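Local coordinates for protein DNA ligase (Enterobacteria phage T7, PDB 1A0I) that joins breaks in DNA in an ATP-dependent reaction, probably as part of phage DNA replication, at residues D78-Y83 and Q181-E186; L251-K256 and E292-A297. One frame throughout, in Å; residues are numbered along the deposited sequence.

Contact 1: D78-Y83 and Q181-E186; sequences DDRCFY and QEYFPE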
loop_
_atom_site.group_PDB
_atom_site.type_symbol
_atom_site.label_atom_id
_atom_site.label_comp_id
_atom_site.label_asym_id
_atom_site.label_seq_id
_atom_site.Cartn_x
_atom_site.Cartn_y
_atom_site.Cartn_z
ATOM N N ASP A 78 21.246 20.030 -13.430
ATOM C CA ASP A 78 22.002 19.349 -12.375
ATOM C C ASP A 78 22.664 18.044 -12.793
ATOM O O ASP A 78 22.017 17.160 -13.375
ATOM C CB ASP A 78 21.086 19.024 -11.208
ATOM C CG ASP A 78 21.760 18.765 -9.883
ATOM O OD1 ASP A 78 22.570 17.870 -9.763
ATOM O OD2 ASP A 78 21.473 19.462 -8.935
ATOM N N ASP A 79 23.956 17.946 -12.514
ATOM C CA ASP A 79 24.807 16.795 -12.791
ATOM C C ASP A 79 24.213 15.480 -12.358
ATOM O O ASP A 79 24.203 14.485 -13.075
ATOM C CB ASP A 79 26.127 16.914 -12.081
ATOM C CG ASP A 79 27.043 17.869 -12.801
ATOM O OD1 ASP A 79 27.445 17.522 -13.910
ATOM O OD2 ASP A 79 27.322 18.943 -12.259
ATOM N N ARG A 80 23.665 15.561 -11.150
ATOM C CA ARG A 80 23.053 14.483 -10.423
ATOM C C ARG A 80 21.750 14.041 -11.048
ATOM O O ARG A 80 21.170 13.113 -10.478
ATOM C CB ARG A 80 22.771 14.920 -8.991
ATOM C CG ARG A 80 23.866 15.383 -8.064
ATOM C CD ARG A 80 23.238 15.949 -6.783
ATOM N NE ARG A 80 22.612 17.245 -6.983
ATOM C CZ ARG A 80 21.874 17.890 -6.064
ATOM N NH1 ARG A 80 21.639 17.373 -4.852
ATOM N NH2 ARG A 80 21.351 19.071 -6.363
ATOM N N CYS A 81 21.236 14.722 -12.091
ATOM C CA CYS A 81 20.032 14.283 -12.769
ATOM C C CYS A 81 20.518 13.587 -14.009
ATOM O O CYS A 81 21.280 14.094 -14.838
ATOM C CB CYS A 81 19.086 15.409 -13.233
ATOM S SG CYS A 81 17.734 14.795 -14.295
ATOM N N PHE A 82 20.039 12.365 -14.073
ATOM C CA PHE A 82 20.327 11.461 -15.159
ATOM C C PHE A 82 19.262 11.479 -16.224
ATOM O O PHE A 82 19.484 10.928 -17.297
ATOM C CB PHE A 82 20.490 10.061 -14.580
ATOM C CG PHE A 82 21.660 10.038 -13.603
ATOM C CD1 PHE A 82 22.971 10.164 -14.084
ATOM C CD2 PHE A 82 21.421 9.955 -12.226
ATOM C CE1 PHE A 82 24.037 10.201 -13.187
ATOM C CE2 PHE A 82 22.489 9.997 -11.332
ATOM C CZ PHE A 82 23.793 10.113 -11.816
ATOM N N TYR A 83 18.117 12.136 -16.002
ATOM C CA TYR A 83 17.049 12.149 -16.992
ATOM C C TYR A 83 16.926 13.556 -17.522
ATOM O O TYR A 83 16.108 14.366 -17.086
ATOM C CB TYR A 83 15.723 11.734 -16.374
ATOM C CG TYR A 83 15.856 10.451 -15.593
ATOM C CD1 TYR A 83 15.813 9.242 -16.274
ATOM C CD2 TYR A 83 16.084 10.493 -14.213
ATOM C CE1 TYR A 83 16.008 8.053 -15.575
ATOM C CE2 TYR A 83 16.284 9.302 -13.512
ATOM C CZ TYR A 83 16.248 8.091 -14.202
ATOM O OH TYR A 83 16.471 6.901 -13.540
ATOM N N GLN A 181 14.153 17.062 -3.163
ATOM C CA GLN A 181 14.063 17.710 -1.866
ATOM C C GLN A 181 14.764 19.060 -1.848
ATOM O O GLN A 181 14.363 19.979 -1.121
ATOM C CB GLN A 181 14.700 16.839 -0.801
ATOM C CG GLN A 181 14.076 15.481 -0.634
ATOM C CD GLN A 181 15.033 14.453 -0.066
ATOM O OE1 GLN A 181 16.247 14.476 -0.238
ATOM N NE2 GLN A 181 14.506 13.459 0.609
ATOM N N GLU A 182 15.856 19.151 -2.621
ATOM C CA GLU A 182 16.617 20.387 -2.695
ATOM C C GLU A 182 15.780 21.452 -3.424
ATOM O O GLU A 182 15.402 22.488 -2.860
ATOM C CB GLU A 182 17.920 20.124 -3.447
ATOM C CG GLU A 182 19.111 20.927 -2.926
ATOM C CD GLU A 182 20.196 21.184 -3.972
ATOM O OE1 GLU A 182 21.035 20.310 -4.147
ATOM O OE2 GLU A 182 20.230 22.227 -4.614
ATOM N N TYR A 183 15.397 21.173 -4.671
ATOM C CA TYR A 183 14.677 22.144 -5.463
ATOM C C TYR A 183 13.223 22.329 -5.101
ATOM O O TYR A 183 12.691 23.431 -5.264
ATOM C CB TYR A 183 14.763 21.776 -6.925
ATOM C CG TYR A 183 16.190 21.815 -7.425
ATOM C CD1 TYR A 183 16.836 23.035 -7.576
ATOM C CD2 TYR A 183 16.859 20.633 -7.727
ATOM C CE1 TYR A 183 18.157 23.071 -8.037
ATOM C CE2 TYR A 183 18.175 20.661 -8.188
ATOM C CZ TYR A 183 18.819 21.884 -8.347
ATOM O OH TYR A 183 20.087 21.937 -8.887
ATOM N N PHE A 184 12.537 21.277 -4.655
ATOM C CA PHE A 184 11.125 21.371 -4.320
ATOM C C PHE A 184 10.859 21.012 -2.878
ATOM O O PHE A 184 10.115 20.061 -2.613
ATOM C CB PHE A 184 10.297 20.453 -5.201
ATOM C CG PHE A 184 10.259 20.965 -6.616
ATOM C CD1 PHE A 184 9.315 21.915 -6.988
ATOM C CD2 PHE A 184 11.201 20.501 -7.525
ATOM C CE1 PHE A 184 9.319 22.404 -8.281
ATOM C CE2 PHE A 184 11.196 20.984 -8.820
ATOM C CZ PHE A 184 10.253 21.933 -9.195
ATOM N N PRO A 185 11.373 21.746 -1.886
ATOM C CA PRO A 185 11.165 21.431 -0.488
ATOM C C PRO A 185 9.749 21.703 0.002
ATOM O O PRO A 185 9.512 21.609 1.197
ATOM C CB PRO A 185 12.235 22.245 0.205
ATOM C CG PRO A 185 12.330 23.513 -0.606
ATOM C CD PRO A 185 12.080 23.019 -2.025
ATOM N N GLU A 186 8.799 22.098 -0.845
ATOM C CA GLU A 186 7.412 22.325 -0.471
ATOM C C GLU A 186 6.772 21.013 -0.049
ATOM O O GLU A 186 6.010 20.940 0.920
ATOM C CB GLU A 186 6.549 22.827 -1.622
ATOM C CG GLU A 186 6.929 24.058 -2.389
ATOM C CD GLU A 186 7.813 23.818 -3.592
ATOM O OE1 GLU A 186 8.991 23.533 -3.418
ATOM O OE2 GLU A 186 7.384 24.009 -4.724
HETATM O O HOH W 1 20.793 18.329 -2.222
#

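Contact 2: L251-K256 and E292-A297; sequences LVWGTK and ETVKEA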
loop_
_atom_site.group_PDB
_atom_site.type_symbol
_atom_site.label_atom_id
_atom_site.label_comp_id
_atom_site.label_asym_id
_atom_site.label_seq_id
_atom_site.Cartn_x
_atom_site.Cartn_y
_atom_site.Cartn_z
ATOM N N LEU A 251 -12.223 -18.277 19.172
ATOM C CA LEU A 251 -11.367 -17.132 19.361
ATOM C C LEU A 251 -10.002 -17.738 19.229
ATOM O O LEU A 251 -9.744 -18.789 19.827
ATOM C CB LEU A 251 -11.564 -16.589 20.762
ATOM C CG LEU A 251 -12.043 -15.205 21.077
ATOM C CD1 LEU A 251 -13.245 -14.822 20.252
ATOM C CD2 LEU A 251 -12.363 -15.190 22.556
ATOM N N VAL A 252 -9.136 -17.206 18.401
ATOM C CA VAL A 252 -7.795 -17.748 18.441
ATOM C C VAL A 252 -7.078 -16.623 19.158
ATOM O O VAL A 252 -7.346 -15.434 18.920
ATOM C CB VAL A 252 -7.274 -18.103 16.957
ATOM C CG1 VAL A 252 -7.747 -17.141 15.949
ATOM C CG2 VAL A 252 -5.766 -18.059 16.891
ATOM N N TRP A 253 -6.194 -17.027 20.083
ATOM C CA TRP A 253 -5.620 -16.075 21.005
ATOM C C TRP A 253 -4.344 -15.365 20.715
ATOM O O TRP A 253 -4.423 -14.149 20.572
ATOM C CB TRP A 253 -5.479 -16.704 22.413
ATOM C CG TRP A 253 -6.792 -16.513 23.196
ATOM C CD1 TRP A 253 -7.770 -17.489 23.220
ATOM C CD2 TRP A 253 -7.190 -15.395 23.900
ATOM N NE1 TRP A 253 -8.766 -16.992 23.926
ATOM C CE2 TRP A 253 -8.470 -15.754 24.355
ATOM C CE3 TRP A 253 -6.683 -14.148 24.235
ATOM C CZ2 TRP A 253 -9.232 -14.862 25.130
ATOM C CZ3 TRP A 253 -7.437 -13.264 25.010
ATOM C CH2 TRP A 253 -8.704 -13.609 25.450
ATOM N N GLY A 254 -3.179 -15.981 20.652
ATOM C CA GLY A 254 -1.987 -15.156 20.516
ATOM C C GLY A 254 -0.907 -15.992 21.113
ATOM O O GLY A 254 -1.117 -16.613 22.151
ATOM N N THR A 255 0.227 -16.118 20.456
ATOM C CA THR A 255 1.234 -17.063 20.878
ATOM C C THR A 255 2.004 -16.548 22.090
ATOM O O THR A 255 2.894 -15.713 21.956
ATOM C CB THR A 255 2.141 -17.336 19.622
ATOM O OG1 THR A 255 1.276 -17.454 18.488
ATOM C CG2 THR A 255 2.891 -18.644 19.699
ATOM N N LYS A 256 1.678 -17.096 23.267
ATOM C CA LYS A 256 2.411 -16.744 24.479
ATOM C C LYS A 256 3.746 -17.499 24.501
ATOM O O LYS A 256 4.650 -17.211 25.291
ATOM C CB LYS A 256 1.583 -17.097 25.741
ATOM C CG LYS A 256 1.410 -18.589 26.022
ATOM C CD LYS A 256 1.998 -18.889 27.391
ATOM C CE LYS A 256 2.629 -20.272 27.416
ATOM N NZ LYS A 256 4.028 -20.188 27.800
ATOM N N GLU A 292 -10.837 -6.573 24.957
ATOM C CA GLU A 292 -11.643 -5.863 25.939
ATOM C C GLU A 292 -13.021 -6.446 25.970
ATOM O O GLU A 292 -13.425 -6.900 27.042
ATOM C CB GLU A 292 -11.717 -4.373 25.592
ATOM C CG GLU A 292 -10.912 -3.537 26.583
ATOM C CD GLU A 292 -9.507 -4.051 26.921
ATOM O OE1 GLU A 292 -8.566 -3.915 26.150
ATOM O OE2 GLU A 292 -9.345 -4.592 28.011
ATOM N N THR A 293 -13.681 -6.586 24.826
ATOM C CA THR A 293 -14.962 -7.258 24.756
ATOM C C THR A 293 -14.896 -8.672 25.385
ATOM O O THR A 293 -15.733 -9.027 26.234
ATOM C CB THR A 293 -15.352 -7.271 23.256
ATOM O OG1 THR A 293 -15.123 -5.948 22.788
ATOM C CG2 THR A 293 -16.807 -7.603 22.998
ATOM N N VAL A 294 -13.890 -9.490 25.054
ATOM C CA VAL A 294 -13.738 -10.799 25.677
ATOM C C VAL A 294 -13.497 -10.627 27.176
ATOM O O VAL A 294 -14.176 -11.238 27.995
ATOM C CB VAL A 294 -12.570 -11.526 24.955
ATOM C CG1 VAL A 294 -12.142 -12.795 25.641
ATOM C CG2 VAL A 294 -13.067 -11.901 23.576
ATOM N N LYS A 295 -12.694 -9.665 27.599
ATOM C CA LYS A 295 -12.317 -9.482 28.980
ATOM C C LYS A 295 -13.504 -9.078 29.810
ATOM O O LYS A 295 -13.648 -9.628 30.894
ATOM C CB LYS A 295 -11.210 -8.425 29.082
ATOM C CG LYS A 295 -10.692 -8.138 30.481
ATOM C CD LYS A 295 -9.377 -7.393 30.382
ATOM C CE LYS A 295 -9.373 -6.087 31.171
ATOM N NZ LYS A 295 -8.615 -5.008 30.538
ATOM N N GLU A 296 -14.414 -8.264 29.301
ATOM C CA GLU A 296 -15.550 -7.783 30.071
ATOM C C GLU A 296 -16.647 -8.812 30.258
ATOM O O GLU A 296 -17.189 -9.020 31.355
ATOM C CB GLU A 296 -16.143 -6.567 29.389
ATOM C CG GLU A 296 -16.695 -5.562 30.383
ATOM C CD GLU A 296 -15.645 -4.667 31.061
ATOM O OE1 GLU A 296 -14.506 -5.092 31.309
ATOM O OE2 GLU A 296 -16.011 -3.519 31.344
ATOM N N ALA A 297 -16.948 -9.503 29.154
ATOM C CA ALA A 297 -17.995 -10.500 29.115
ATOM C C ALA A 297 -17.596 -11.586 30.109
ATOM O O ALA A 297 -18.393 -11.959 30.968
ATOM C CB ALA A 297 -18.104 -11.059 27.694
#

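Contact 1: D78-Y83 and Q181-E186
Asp78 and Tyr183, with Arg80 and Glu182 beside them, join the turn that follows helix 70-77 to the last residues of helix 166-183 in the nucleotide-binding domain of the ligase, a worked example of charges and a phenol sharing one carboxylate. The closely knit part lies at Asp78. Its CB points toward helix 166-183, and CG anti to the backbone N (chi1 -160°) sets OD2 beside Tyr183 OH. Arg80 grips the carboxylate side-on with two nitrogens: NE lies 2.8 Å from Asp78 OD1, and NH2 is 2.6 Å from Asp78 OD2, both oxygens being met on their syn sides. The anti lone pairs are used as well. Arg80 N donates to OD1 of Asp78, closing an Asx turn inside the type I turn from Asp78 to Cys81, while Tyr183 OH gives its proton to Asp78 OD2 at 2.8 Å. That oxygen sits at the edge of the phenol ring, in its plane, although the carboxylate as a whole is turned almost perpendicular to the ring (89°). Arg74 and Leu75 of helix 70-77 also touch Tyr183.

On the side toward solvent the bonds are less well directed. Glu182, an exposed residue, brings OE1 to 2.6 Å from Arg80 NH2, but the nitrogen approaches from above the carboxylate plane and the oxygen is tilted from the guanidinium plane. The companion bond from Arg80 NH1 to the same oxygen is weak, and a water bridges these two atoms, accepting from NH1 and donating to OE1. Arg80 thus stands between two acids, with Asp78 OD2 and Glu182 OE1 4.9 Å apart. Its positive charge would be expected to offset their mutual repulsion, and four donors shared over two oxygens probably favour an ionised Asp78.

Contact 2: L251-K256 and E292-A297
Leu251 and Trp253 reach from the end of strand 242-252 to Val294 on helix 285-298, within the OB fold of the C-terminal domain. The arrangement illustrates a feature of this fold, a helix between its third and fourth strands that packs at one end of the small beta-barrel.

Leu251 comes first. Its side chain points toward the helix and meets Val294 tip to tip, CD2 lying 3.5 Å from CG2 and 3.9 Å from CG1 of the valine. Asn319 touches Leu251 as well. At Val252 the strand is tied by backbone hydrogen bonds to Ile265 and Gly266, and the side chain packs on Thr280 instead of the helix. Trp253 then ends the contacting run. Its CB is not aimed straight at the helix, yet the far end of the indole swings over to it, and Val294 CG1 sits 3.5 Å from Trp253 CH2, approaching the six-membered ring obliquely. Beyond it the chain leads away from the helix through Gly254, Thr255 and Lys256.

One valine therefore serves both partners: Val294 CG1, anti to the backbone N (chi1 170°), reaches the indole and also lies near the leucine, while CG2 is the branch nearest Leu251. The contact across the segments is apolar and small, burying 115 Å² in all. Charge pairing stays within the helix, where Lys295 NZ lies 2.7 Å from Glu292 OE2, nearly in line with that oxygen's C-O bond.

How the contacts relate
The two contacts show how one chain fastens its helices by different means in separate domains. Contact 1 uses shared polar atoms at the surface of the nucleotide-binding domain; contact 2 uses methyl groups and an indole, partly buried in the OB domain. They follow one another along the chain and lie on opposite sides of its centre, their own centres 51 Å apart and their nearest atoms about 38 Å apart, so neither touches the other. The enzyme was crystallised with ATP, yet neither pairing of segments involves the nucleotide: each is a peripheral contact within its own domain, with centres 26 Å and 29 Å from the chain's centre.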